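DNA polymerase III, beta subunit (Eubacterium rectale, PDB 3T0P) probably tethers DNA polymerases and other proteins to DNA and confers processivity, as a ring-shaped head-to-tail homodimer that surrounds the duplex. Local coordinates at residues 140-145 / 178-183; 173-178 / 322-327; 330-335 / 355-360; 345-350 / 360-365. All coordinates share one frame; numbering follows the deposited sequence. Where two conformers were deposited one is given.

Contact 1 (140-145 / 178-183). With EDO (1,2-ethanediol), chain C.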
loop_
_atom_site.group_PDB
_atom_site.type_symbol
_atom_site.label_atom_id
_atom_site.label_comp_id
_atom_site.label_asym_id
_atom_site.label_seq_id
_atom_site.Cartn_x
_atom_site.Cartn_y
_atom_site.Cartn_z
ATOM N N ARG B 140 15.364 -3.077 13.459
ATOM C CA ARG B 140 14.301 -2.065 13.393
ATOM C C ARG B 140 14.688 -0.824 14.243
ATOM O O ARG B 140 14.495 0.306 13.810
ATOM C CB ARG B 140 12.967 -2.649 13.869
ATOM C CG ARG B 140 11.756 -1.741 13.633
ATOM C CD ARG B 140 10.459 -2.371 14.133
ATOM N NE ARG B 140 10.475 -2.614 15.576
ATOM C CZ ARG B 140 10.102 -1.723 16.495
ATOM N NH1 ARG B 140 9.658 -0.521 16.127
ATOM N NH2 ARG B 140 10.149 -2.032 17.782
ATOM N N GLN B 141 15.308 -1.069 15.387
ATOM C CA GLN B 141 15.719 -0.082 16.379
ATOM C C GLN B 141 16.951 0.730 15.994
ATOM O O GLN B 141 17.273 1.686 16.718
ATOM C CB GLN B 141 15.984 -0.780 17.714
ATOM C CG GLN B 141 14.706 -1.234 18.404
ATOM C CD GLN B 141 14.973 -2.219 19.509
ATOM O OE1 GLN B 141 16.070 -2.781 19.655
ATOM N NE2 GLN B 141 13.966 -2.453 20.319
ATOM N N THR B 142 17.622 0.394 14.862
ATOM C CA THR B 142 18.849 1.092 14.466
ATOM C C THR B 142 18.981 1.399 12.972
ATOM O O THR B 142 19.719 2.321 12.622
ATOM C CB THR B 142 20.111 0.259 14.870
ATOM O OG1 THR B 142 20.048 -1.023 14.246
ATOM C CG2 THR B 142 20.261 0.083 16.357
ATOM N N ILE B 143 18.372 0.602 12.098
ATOM C CA ILE B 143 18.548 0.707 10.637
ATOM C C ILE B 143 18.204 2.087 10.035
ATOM O O ILE B 143 18.806 2.471 9.028
ATOM C CB ILE B 143 17.809 -0.432 9.876
ATOM C CG1 ILE B 143 18.491 -0.758 8.523
ATOM C CG2 ILE B 143 16.294 -0.171 9.709
ATOM C CD1 ILE B 143 19.876 -1.273 8.624
ATOM N N PHE B 144 17.272 2.828 10.647
ATOM C CA PHE B 144 16.818 4.116 10.138
ATOM C C PHE B 144 17.909 5.190 10.115
ATOM O O PHE B 144 17.713 6.191 9.434
ATOM C CB PHE B 144 15.633 4.616 10.976
ATOM C CG PHE B 144 15.978 4.891 12.413
ATOM C CD1 PHE B 144 16.579 6.087 12.783
ATOM C CD2 PHE B 144 15.731 3.942 13.397
ATOM C CE1 PHE B 144 16.941 6.328 14.108
ATOM C CE2 PHE B 144 16.101 4.183 14.721
ATOM C CZ PHE B 144 16.672 5.387 15.071
ATOM N N SER B 145 19.014 5.035 10.889
ATOM C CA SER B 145 20.006 6.107 10.948
ATOM C C SER B 145 21.333 5.782 10.245
ATOM O O SER B 145 22.334 6.429 10.517
ATOM C CB SER B 145 20.244 6.572 12.379
ATOM O OG SER B 145 20.469 5.488 13.251
ATOM N N SER B 178 22.540 5.841 16.652
ATOM C CA SER B 178 21.624 4.893 17.280
ATOM C C SER B 178 22.431 3.724 17.784
ATOM O O SER B 178 23.160 3.108 17.007
ATOM C CB SER B 178 20.565 4.426 16.301
ATOM O OG SER B 178 19.851 5.538 15.807
ATOM N N ILE B 179 22.355 3.459 19.086
ATOM C CA ILE B 179 23.092 2.373 19.735
ATOM C C ILE B 179 22.137 1.520 20.549
ATOM O O ILE B 179 21.438 2.027 21.431
ATOM C CB ILE B 179 24.265 2.873 20.641
ATOM C CG1 ILE B 179 25.125 3.936 19.939
ATOM C CG2 ILE B 179 25.131 1.697 21.135
ATOM C CD1 ILE B 179 26.006 4.748 20.871
ATOM N N ARG B 180 22.163 0.217 20.290
ATOM C CA ARG B 180 21.411 -0.762 21.051
ATOM C C ARG B 180 22.359 -1.740 21.717
ATOM O O ARG B 180 23.373 -2.111 21.145
ATOM C CB ARG B 180 20.411 -1.483 20.167
ATOM C CG ARG B 180 19.119 -0.678 19.912
ATOM C CD ARG B 180 18.227 -0.727 21.132
ATOM N NE ARG B 180 17.042 0.109 20.968
ATOM C CZ ARG B 180 15.968 0.044 21.745
ATOM N NH1 ARG B 180 15.917 -0.833 22.749
ATOM N NH2 ARG B 180 14.918 0.822 21.504
ATOM N N TYR B 181 22.055 -2.096 22.961
ATOM C CA TYR B 181 22.810 -3.057 23.757
ATOM C C TYR B 181 21.959 -4.263 24.036
ATOM O O TYR B 181 20.755 -4.134 24.301
ATOM C CB TYR B 181 23.280 -2.448 25.071
ATOM C CG TYR B 181 24.246 -1.301 24.908
ATOM C CD1 TYR B 181 23.803 0.017 24.937
ATOM C CD2 TYR B 181 25.615 -1.526 24.823
ATOM C CE1 TYR B 181 24.699 1.086 24.832
ATOM C CE2 TYR B 181 26.522 -0.468 24.731
ATOM C CZ TYR B 181 26.057 0.837 24.709
ATOM O OH TYR B 181 26.946 1.881 24.589
ATOM N N ILE B 182 22.575 -5.453 23.926
ATOM C CA ILE B 182 21.911 -6.732 24.165
ATOM C C ILE B 182 22.810 -7.545 25.078
ATOM O O ILE B 182 24.002 -7.659 24.817
ATOM C CB ILE B 182 21.591 -7.467 22.824
ATOM C CG1 ILE B 182 20.625 -6.654 21.935
ATOM C CG2 ILE B 182 21.045 -8.890 23.047
ATOM C CD1 ILE B 182 20.634 -7.099 20.440
ATOM N N GLU B 183 22.255 -8.046 26.183
ATOM C CA GLU B 183 22.956 -8.950 27.098
ATOM C C GLU B 183 22.611 -10.378 26.663
ATOM O O GLU B 183 21.430 -10.726 26.546
ATOM C CB GLU B 183 22.568 -8.699 28.560
ATOM C CG GLU B 183 23.617 -9.183 29.545
ATOM C CD GLU B 183 23.452 -8.654 30.958
ATOM O OE1 GLU B 183 23.530 -7.417 31.150
ATOM O OE2 GLU B 183 23.279 -9.481 31.883
HETATM C C1 EDO C . 8.766 2.493 11.606
HETATM O O1 EDO C . 7.420 2.694 12.062
HETATM C C2 EDO C . 9.678 2.080 12.763
HETATM O O2 EDO C . 9.159 0.922 13.438
#
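The carboxamide of Gln-141 lies flat on the guanidinium of Arg-180, the two planes only 6° apart, with Gln-141 CD 3.3 Å above the plane and over its centre. The two chains cross at about a right angle: Gln-141 runs extended beyond CG, whereas Arg-180 bends at chi2 (-76°), turning its flat end under the amide. Stacked in this way, Gln-141 OE1 sits over a guanidinium face, and its 3.3 Å approach to Arg-180 NE is no hydrogen bond. Arg-180 NE bonds instead to the hydroxyl of Tyr-359, which also bonds to Gln-141 O. Beside the stack, Thr-142 CG2 rests on Arg-180 CG at 3.8 Å, while Thr-142 OG1 bonds to Val-138 O. Residues 140-145 carry the chain out of the end of helix 132-140 of the central domain, and strand 176-184 belongs to the sheet on which this helix packs through Ile-182, a helix-on-sheet layering found in the domains of ring-shaped processivity factors. At the far end of the segment two hydroxyls meet: Ser-145 OG and Ser-178 OG share a 2.6 Å hydrogen bond, either being a possible donor; Ser-145 OG also bonds to Ser-171 OG of strand 166-172. Phe-144 CZ reaches Ser-178 OG obliquely at 3.3 Å. Away from the strand, Arg-140 NH1 donates to O2 of an ethanediol, probably from the crystallisation liquor, at 3.1 Å and 157°.

Contact 2 (173-178 / 322-327)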
loop_
_atom_site.group_PDB
_atom_site.type_symbol
_atom_site.label_atom_id
_atom_site.label_comp_id
_atom_site.label_asym_id
_atom_site.label_seq_id
_atom_site.Cartn_x
_atom_site.Cartn_y
_atom_site.Cartn_z
ATOM N N ASP B 173 24.882 8.551 10.692
ATOM C CA ASP B 173 24.854 9.160 9.365
ATOM C C ASP B 173 25.545 10.538 9.353
ATOM O O ASP B 173 25.526 11.217 8.332
ATOM C CB ASP B 173 23.401 9.258 8.877
ATOM C CG ASP B 173 22.481 10.095 9.758
ATOM O OD1 ASP B 173 22.969 10.661 10.772
ATOM O OD2 ASP B 173 21.278 10.212 9.421
ATOM N N GLY B 174 26.144 10.920 10.476
ATOM C CA GLY B 174 26.814 12.211 10.637
ATOM C C GLY B 174 26.002 13.249 11.387
ATOM O O GLY B 174 26.555 14.263 11.822
ATOM N N HIS B 175 24.687 13.000 11.558
ATOM C CA HIS B 175 23.731 13.866 12.253
ATOM C C HIS B 175 23.178 13.235 13.520
ATOM O O HIS B 175 22.591 13.934 14.342
ATOM C CB HIS B 175 22.565 14.192 11.324
ATOM C CG HIS B 175 22.995 14.921 10.101
ATOM N ND1 HIS B 175 23.059 14.288 8.875
ATOM C CD2 HIS B 175 23.429 16.194 9.966
ATOM C CE1 HIS B 175 23.495 15.203 8.026
ATOM N NE2 HIS B 175 23.739 16.363 8.640
ATOM N N ARG B 176 23.308 11.914 13.654
ATOM C CA ARG B 176 22.776 11.151 14.781
ATOM C C ARG B 176 23.452 9.806 14.913
ATOM O O ARG B 176 24.073 9.335 13.961
ATOM C CB ARG B 176 21.271 10.933 14.606
ATOM C CG ARG B 176 20.929 10.139 13.360
ATOM C CD ARG B 176 19.597 10.550 12.880
ATOM N NE ARG B 176 19.334 10.121 11.512
ATOM C CZ ARG B 176 18.193 9.574 11.130
ATOM N NH1 ARG B 176 17.243 9.325 12.018
ATOM N NH2 ARG B 176 18.003 9.239 9.862
ATOM N N ILE B 177 23.293 9.174 16.083
ATOM C CA ILE B 177 23.850 7.869 16.393
ATOM C C ILE B 177 22.775 7.071 17.120
ATOM O O ILE B 177 22.153 7.566 18.063
ATOM C CB ILE B 177 25.192 7.949 17.206
ATOM C CG1 ILE B 177 26.227 8.921 16.564
ATOM C CG2 ILE B 177 25.814 6.540 17.406
ATOM C CD1 ILE B 177 27.552 9.131 17.392
ATOM N N SER B 178 22.540 5.841 16.652
ATOM C CA SER B 178 21.624 4.893 17.280
ATOM C C SER B 178 22.431 3.724 17.784
ATOM O O SER B 178 23.160 3.108 17.007
ATOM C CB SER B 178 20.565 4.426 16.301
ATOM O OG SER B 178 19.851 5.538 15.807
ATOM N N PRO B 322 12.926 17.499 13.029
ATOM C CA PRO B 322 11.887 16.637 13.639
ATOM C C PRO B 322 12.011 15.150 13.276
ATOM O O PRO B 322 11.762 14.289 14.144
ATOM C CB PRO B 322 10.560 17.220 13.119
ATOM C CG PRO B 322 10.907 18.256 12.130
ATOM C CD PRO B 322 12.334 18.628 12.276
ATOM N N LYS B 323 12.447 14.854 12.033
ATOM C CA LYS B 323 12.608 13.489 11.503
ATOM C C LYS B 323 13.470 12.579 12.426
ATOM O O LYS B 323 13.089 11.436 12.694
ATOM C CB LYS B 323 13.235 13.543 10.107
ATOM C CG LYS B 323 13.437 12.184 9.436
ATOM C CD LYS B 323 14.411 12.272 8.253
ATOM C CE LYS B 323 14.438 10.989 7.459
ATOM N NZ LYS B 323 14.966 9.838 8.244
ATOM N N PHE B 324 14.591 13.111 12.925
ATOM C CA PHE B 324 15.534 12.398 13.788
ATOM C C PHE B 324 14.887 11.952 15.121
ATOM O O PHE B 324 15.138 10.850 15.600
ATOM C CB PHE B 324 16.772 13.264 14.043
ATOM C CG PHE B 324 17.554 13.664 12.797
ATOM C CD1 PHE B 324 17.407 12.963 11.600
ATOM C CD2 PHE B 324 18.439 14.739 12.825
ATOM C CE1 PHE B 324 18.133 13.329 10.456
ATOM C CE2 PHE B 324 19.157 15.108 11.679
ATOM C CZ PHE B 324 19.011 14.387 10.510
ATOM N N PHE B 325 14.024 12.785 15.683
ATOM C CA PHE B 325 13.337 12.453 16.914
ATOM C C PHE B 325 12.235 11.433 16.654
ATOM O O PHE B 325 12.085 10.496 17.437
ATOM C CB PHE B 325 12.767 13.726 17.547
ATOM C CG PHE B 325 13.603 14.203 18.704
ATOM C CD1 PHE B 325 13.406 13.692 19.984
ATOM C CD2 PHE B 325 14.635 15.112 18.509
ATOM C CE1 PHE B 325 14.218 14.095 21.045
ATOM C CE2 PHE B 325 15.454 15.503 19.570
ATOM C CZ PHE B 325 15.223 15.015 20.831
ATOM N N ILE B 326 11.458 11.627 15.584
ATOM C CA ILE B 326 10.373 10.735 15.190
ATOM C C ILE B 326 10.962 9.327 14.937
ATOM O O ILE B 326 10.492 8.358 15.538
ATOM C CB ILE B 326 9.609 11.280 13.966
ATOM C CG1 ILE B 326 8.728 12.471 14.353
ATOM C CG2 ILE B 326 8.753 10.182 13.323
ATOM C CD1 ILE B 326 8.325 13.386 13.198
ATOM N N ASP B 327 12.036 9.230 14.148
ATOM C CA ASP B 327 12.676 7.923 13.865
ATOM C C ASP B 327 13.053 7.191 15.142
ATOM O O ASP B 327 12.722 6.023 15.262
ATOM C CB ASP B 327 13.949 8.083 13.021
ATOM C CG ASP B 327 13.771 8.505 11.591
ATOM O OD1 ASP B 327 12.598 8.577 11.128
ATOM O OD2 ASP B 327 14.806 8.796 10.925
HETATM O O HOH W 1 17.499 9.678 15.178
#
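Arg-176 and Phe-324 mark the nearest backbone approach, 7.4 Å between their CA atoms, where strand 176-178 runs almost parallel to helix 322-327: the axes are 10.6 Å apart and 6° from aligned. Ahead of the strand, Asp-173 OD1 accepts from His-175 N in an Asx turn. Arg-176 reaches across, its chain extended from CG to NE. Its CD makes a CH-pi contact over the Phe-324 ring, 3.9 Å from the centroid, and Phe-324 CD1 covers one face of the guanidinium. His-175 CB touches Phe-324 CE2 at 3.5 Å. The guanidinium is gripped at its edge: NE gives a nearly straight 2.9 Å bond to Asp-173 OD2, and NH1 meets the anti lone pair of Asp-327 OD2 at 2.7 Å. Water 1 joins NH1 to Phe-324 O. Lys-323 NZ takes the syn lone pair of the same Asp-327 OD2 at 2.9 Å. A central-domain strand is thus tied to a C-terminal-domain helix by a four-residue salt-bridge network. Asp-327 OD2 accepts from both cations and, with Asp-173, probably offsets part of their charge; two cationic donors would favour an ionised Asp-327.

Contact 3 (330-335 / 355-360)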
loop_
_atom_site.group_PDB
_atom_site.type_symbol
_atom_site.label_atom_id
_atom_site.label_comp_id
_atom_site.label_asym_id
_atom_site.label_seq_id
_atom_site.Cartn_x
_atom_site.Cartn_y
_atom_site.Cartn_z
ATOM N N ARG B 330 9.797 6.371 17.529
ATOM C CA ARG B 330 9.017 5.267 16.919
ATOM C C ARG B 330 9.525 3.874 17.311
ATOM O O ARG B 330 8.787 2.891 17.215
ATOM C CB ARG B 330 9.062 5.350 15.391
ATOM C CG ARG B 330 8.012 6.276 14.809
ATOM C CD ARG B 330 8.035 6.197 13.305
ATOM N NE ARG B 330 7.120 7.160 12.707
ATOM C CZ ARG B 330 7.232 7.621 11.469
ATOM N NH1 ARG B 330 8.230 7.214 10.688
ATOM N NH2 ARG B 330 6.360 8.506 11.004
ATOM N N VAL B 331 10.806 3.772 17.724
ATOM C CA VAL B 331 11.398 2.459 18.031
ATOM C C VAL B 331 11.695 2.312 19.507
ATOM O O VAL B 331 12.343 1.339 19.892
ATOM C CB VAL B 331 12.630 2.143 17.152
ATOM C CG1 VAL B 331 12.238 2.157 15.676
ATOM C CG2 VAL B 331 13.789 3.102 17.415
ATOM N N ILE B 332 11.183 3.249 20.341
ATOM C CA ILE B 332 11.344 3.189 21.793
ATOM C C ILE B 332 10.011 2.750 22.365
ATOM O O ILE B 332 8.997 3.425 22.161
ATOM C CB ILE B 332 11.873 4.521 22.415
ATOM C CG1 ILE B 332 13.304 4.816 21.920
ATOM C CG2 ILE B 332 11.800 4.481 23.936
ATOM C CD1 ILE B 332 13.789 6.287 22.183
ATOM N N ASP B 333 10.016 1.607 23.067
ATOM C CA ASP B 333 8.804 0.996 23.627
ATOM C C ASP B 333 8.428 1.546 24.978
ATOM O O ASP B 333 7.254 1.503 25.341
ATOM C CB ASP B 333 8.981 -0.520 23.720
ATOM C CG ASP B 333 9.118 -1.204 22.360
ATOM O OD1 ASP B 333 8.527 -0.696 21.369
ATOM O OD2 ASP B 333 9.846 -2.228 22.279
ATOM N N GLU B 334 9.410 2.079 25.708
ATOM C CA GLU B 334 9.259 2.651 27.039
ATOM C C GLU B 334 8.178 3.746 27.102
ATOM O O GLU B 334 8.002 4.497 26.146
ATOM C CB GLU B 334 10.610 3.202 27.500
ATOM C CG GLU B 334 11.541 2.125 28.046
ATOM C CD GLU B 334 12.263 1.189 27.092
ATOM O OE1 GLU B 334 12.188 1.394 25.859
ATOM O OE2 GLU B 334 12.941 0.260 27.590
ATOM N N GLU B 335 7.441 3.812 28.226
ATOM C CA GLU B 335 6.376 4.803 28.440
ATOM C C GLU B 335 6.962 6.226 28.591
ATOM O O GLU B 335 6.360 7.209 28.142
ATOM C CB GLU B 335 5.510 4.450 29.664
ATOM C CG GLU B 335 4.131 5.090 29.586
ATOM C CD GLU B 335 3.247 4.874 30.798
ATOM N N GLY B 355 19.938 0.684 30.484
ATOM C CA GLY B 355 21.110 0.635 29.610
ATOM C C GLY B 355 20.915 -0.118 28.301
ATOM O O GLY B 355 21.886 -0.605 27.708
ATOM N N LYS B 356 19.671 -0.210 27.821
ATOM C CA LYS B 356 19.365 -0.930 26.585
ATOM C C LYS B 356 19.665 -0.100 25.336
ATOM O O LYS B 356 19.957 -0.680 24.290
ATOM C CB LYS B 356 17.896 -1.406 26.575
ATOM C CG LYS B 356 17.706 -2.653 27.447
ATOM C CD LYS B 356 16.286 -2.856 27.876
ATOM C CE LYS B 356 16.165 -4.031 28.824
ATOM N N PHE B 357 19.621 1.246 25.431
ATOM C CA PHE B 357 19.853 2.058 24.234
ATOM C C PHE B 357 20.402 3.438 24.527
ATOM O O PHE B 357 20.281 3.946 25.648
ATOM C CB PHE B 357 18.538 2.218 23.426
ATOM C CG PHE B 357 17.409 2.945 24.133
ATOM C CD1 PHE B 357 17.436 4.334 24.291
ATOM C CD2 PHE B 357 16.307 2.248 24.615
ATOM C CE1 PHE B 357 16.398 5.007 24.954
ATOM C CE2 PHE B 357 15.256 2.921 25.252
ATOM C CZ PHE B 357 15.308 4.299 25.420
ATOM N N ILE B 358 20.969 4.054 23.482
ATOM C CA ILE B 358 21.423 5.452 23.449
ATOM C C ILE B 358 21.141 5.993 22.067
ATOM O O ILE B 358 21.660 5.462 21.089
ATOM C CB ILE B 358 22.901 5.728 23.831
ATOM C CG1 ILE B 358 23.334 5.046 25.137
ATOM C CG2 ILE B 358 23.126 7.263 23.903
ATOM C CD1 ILE B 358 24.911 5.118 25.427
ATOM N N TYR B 359 20.285 7.002 21.977
ATOM C CA TYR B 359 20.015 7.694 20.722
ATOM C C TYR B 359 20.602 9.099 20.867
ATOM O O TYR B 359 20.206 9.855 21.759
ATOM C CB TYR B 359 18.524 7.694 20.340
ATOM C CG TYR B 359 18.010 6.307 20.042
ATOM C CD1 TYR B 359 18.195 5.726 18.793
ATOM C CD2 TYR B 359 17.374 5.552 21.024
ATOM C CE1 TYR B 359 17.782 4.421 18.534
ATOM C CE2 TYR B 359 16.938 4.257 20.769
ATOM C CZ TYR B 359 17.169 3.685 19.532
ATOM O OH TYR B 359 16.738 2.397 19.290
ATOM N N LEU B 360 21.651 9.381 20.093
ATOM C CA LEU B 360 22.336 10.687 20.089
ATOM C C LEU B 360 21.826 11.446 18.882
ATOM O O LEU B 360 21.833 10.897 17.797
ATOM C CB LEU B 360 23.865 10.494 20.033
ATOM C CG LEU B 360 24.779 11.730 20.055
ATOM C CD1 LEU B 360 26.183 11.331 20.403
ATOM C CD2 LEU B 360 24.841 12.446 18.681
#
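Ile-332 makes the central apolar contact, wedging its branches against two rings of strand 357-361. Its CG1 lies over one face of Phe-357, 4.1 Å above the plane and shifted toward the rim, and its CG2 meets Phe-357 CZ at 3.8 Å. CD1 extends farther, to Tyr-359 CD2 at 3.8 Å, as the isoleucine and tyrosine side chains slide past one another in opposite directions. Val-331 adds CG2, which touches the phenol end of Tyr-359, 3.6 Å from OH. A chi1 of 63° sets Phe-357 CG between its backbone N and carbonyl carbon, which turns the ring across Ile-332 at about a right angle.

The second kind of contact sets a charge beside a ring. Glu-334 bends at chi2 (76°) and brings OE1 to the edge of Phe-357, 3.5 Å from CE2, with the carboxylate turned 70° to the ring; an anion at the electropositive rim of a phenyl ring may be mildly favourable.

No hydrogen bond links the two segments; Tyr-359 OH bonds to Gln-141 O, and Lys-261 NZ to the carbonyl oxygens of Ile-332 and Glu-334. Residues 330-335 are the connection from helix 322-329 to strand 336-341, folded over one face of the sheet that the central and C-terminal domains build together. Ile-332 also touches Ile-350 of strand 348-351, Phe-357 packs on Arg-180 of strand 176-184, and Val-331 meets Arg-140 at the end of helix 132-140.

Contact 4 (345-350 / 360-365)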
loop_
_atom_site.group_PDB
_atom_site.type_symbol
_atom_site.label_atom_id
_atom_site.label_comp_id
_atom_site.label_asym_id
_atom_site.label_seq_id
_atom_site.Cartn_x
_atom_site.Cartn_y
_atom_site.Cartn_z
ATOM N N LYS B 345 24.113 23.702 21.219
ATOM C CA LYS B 345 24.987 23.304 20.120
ATOM C C LYS B 345 25.559 21.901 20.351
ATOM O O LYS B 345 26.117 21.335 19.418
ATOM C CB LYS B 345 26.110 24.338 19.947
ATOM C CG LYS B 345 25.663 25.560 19.149
ATOM C CD LYS B 345 26.620 26.742 19.300
ATOM C CE LYS B 345 26.492 27.787 18.209
ATOM N NZ LYS B 345 25.087 28.233 17.976
ATOM N N ALA B 346 25.394 21.329 21.569
ATOM C CA ALA B 346 25.890 20.003 21.955
ATOM C C ALA B 346 24.876 18.895 21.626
ATOM O O ALA B 346 23.680 19.167 21.565
ATOM C CB ALA B 346 26.206 19.979 23.445
ATOM N N PRO B 347 25.297 17.620 21.507
ATOM C CA PRO B 347 24.312 16.560 21.231
ATOM C C PRO B 347 23.256 16.370 22.322
ATOM O O PRO B 347 23.481 16.708 23.481
ATOM C CB PRO B 347 25.177 15.301 21.140
ATOM C CG PRO B 347 26.546 15.772 20.852
ATOM C CD PRO B 347 26.671 17.072 21.562
ATOM N N CYS B 348 22.089 15.860 21.938
ATOM C CA CYS B 348 21.046 15.480 22.879
ATOM C C CYS B 348 21.056 13.951 22.942
ATOM O O CYS B 348 21.194 13.300 21.899
ATOM C CB CYS B 348 19.680 16.029 22.473
ATOM S SG CYS B 348 18.294 15.370 23.449
ATOM N N PHE B 349 20.918 13.377 24.138
ATOM C CA PHE B 349 20.876 11.919 24.276
ATOM C C PHE B 349 19.539 11.448 24.797
ATOM O O PHE B 349 19.041 11.981 25.782
ATOM C CB PHE B 349 21.968 11.399 25.223
ATOM C CG PHE B 349 23.393 11.702 24.843
ATOM C CD1 PHE B 349 23.985 12.905 25.208
ATOM C CD2 PHE B 349 24.184 10.743 24.221
ATOM C CE1 PHE B 349 25.320 13.177 24.879
ATOM C CE2 PHE B 349 25.527 11.002 23.917
ATOM C CZ PHE B 349 26.085 12.221 24.244
ATOM N N ILE B 350 18.966 10.449 24.134
ATOM C CA ILE B 350 17.789 9.742 24.604
ATOM C C ILE B 350 18.336 8.450 25.196
ATOM O O ILE B 350 18.943 7.651 24.468
ATOM C CB ILE B 350 16.681 9.491 23.557
ATOM C CG1 ILE B 350 16.425 10.723 22.654
ATOM C CG2 ILE B 350 15.408 8.998 24.267
ATOM C CD1 ILE B 350 15.354 10.454 21.480
ATOM N N LEU B 360 21.651 9.381 20.093
ATOM C CA LEU B 360 22.336 10.687 20.089
ATOM C C LEU B 360 21.826 11.446 18.882
ATOM O O LEU B 360 21.833 10.897 17.797
ATOM C CB LEU B 360 23.865 10.494 20.033
ATOM C CG LEU B 360 24.779 11.730 20.055
ATOM C CD1 LEU B 360 26.183 11.331 20.403
ATOM C CD2 LEU B 360 24.841 12.446 18.681
ATOM N N ILE B 361 21.342 12.660 19.063
ATOM C CA ILE B 361 20.843 13.474 17.955
ATOM C C ILE B 361 21.557 14.814 18.028
ATOM O O ILE B 361 21.579 15.414 19.087
ATOM C CB ILE B 361 19.273 13.614 17.998
ATOM C CG1 ILE B 361 18.566 12.238 17.910
ATOM C CG2 ILE B 361 18.763 14.558 16.907
ATOM C CD1 ILE B 361 17.207 12.176 18.589
ATOM N N LEU B 362 22.142 15.276 16.924
ATOM C CA LEU B 362 22.777 16.584 16.904
ATOM C C LEU B 362 21.705 17.638 16.695
ATOM O O LEU B 362 20.839 17.470 15.843
ATOM C CB LEU B 362 23.875 16.733 15.828
ATOM C CG LEU B 362 25.150 15.901 15.957
ATOM C CD1 LEU B 362 26.086 16.171 14.775
ATOM C CD2 LEU B 362 25.881 16.176 17.253
ATOM N N PRO B 363 21.741 18.741 17.456
ATOM C CA PRO B 363 20.752 19.786 17.252
ATOM C C PRO B 363 21.122 20.672 16.061
ATOM O O PRO B 363 22.249 20.624 15.568
ATOM C CB PRO B 363 20.836 20.581 18.570
ATOM C CG PRO B 363 22.222 20.466 18.974
ATOM C CD PRO B 363 22.700 19.110 18.514
ATOM N N VAL B 364 20.204 21.564 15.703
ATOM C CA VAL B 364 20.395 22.552 14.662
ATOM C C VAL B 364 21.370 23.609 15.156
ATOM O O VAL B 364 21.318 24.049 16.308
ATOM C CB VAL B 364 19.030 23.144 14.278
ATOM C CG1 VAL B 364 19.170 24.497 13.599
ATOM C CG2 VAL B 364 18.262 22.164 13.404
ATOM N N ASN B 365 22.303 23.973 14.293
ATOM C CA ASN B 365 23.235 25.023 14.650
ATOM C C ASN B 365 22.632 26.337 14.131
ATOM O O ASN B 365 22.527 26.541 12.917
ATOM C CB ASN B 365 24.645 24.738 14.107
ATOM C CG ASN B 365 25.597 25.897 14.268
ATOM O OD1 ASN B 365 25.814 26.410 15.369
ATOM N ND2 ASN B 365 26.131 26.372 13.156
HETATM O O HOH W 2 22.309 26.477 17.962
#
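Leu-360 pairs with Phe-349 in the antiparallel beta hairpin of strands 348-351 and 357-361, as a non-hydrogen-bonded pair whose side chains lie side by side on one face of the sheet. Leu-360 CD1 touches Phe-349 CE2 at 3.6 Å, and CG meets Pro-347 CB at 3.8 Å. Ile-361 faces Cys-348 in the hydrogen-bonded pair: Cys-348 N gives an almost straight bond to Ile-361 O (2.9 Å, 178°), and Ile-361 N returns one of 2.9 Å to Cys-348 O. On this opposite face, Ile-361 CD1 reaches Ile-350 CD1 at 3.8 Å, and Phe-325 of helix 322-329 packs against Cys-348, Ile-350 and Ile-361. Leu-362 leaves the strand; its CD2 lies alongside Pro-347 CG, 3.7 Å away. Pro-363, without an N-H to continue the pairing, has its ring toward the other segment, with CD 3.2 Å from Ala-346 O. Val-364 takes part through its backbone, its O receiving a hydrogen bond from water 2, which in turn weakly accepts from Lys-345 NZ. Asn-365, its CG anti to the backbone N (chi1 171°), brings OD1 to Lys-345 NZ, where a weak 3.3 Å hydrogen bond forms.

In the fold
Strands 176-184 and 357-361, neighbours in one sheet, join the central and C-terminal domains and connect all four contacts. Tyr-359 of contact 3 ties into contact 1, its OH 2.7 Å from Gln-141 O and 2.9 Å from Arg-180 NE. Contacts 2 and 4, centres 9 Å apart, meet where His-175 O lies 2.9 Å from Leu-362 N. Contacts 3 and 4 share Leu-360, contacts 1 and 2 Ser-178. The ethanediol bonded to Arg-140 in contact 1 also lies about 4 Å from Val-331 of contact 3. In relatives, partner proteins insert a short peptide motif into a cleft between the central and C-terminal domains; contacts 2 and 4 probably border it.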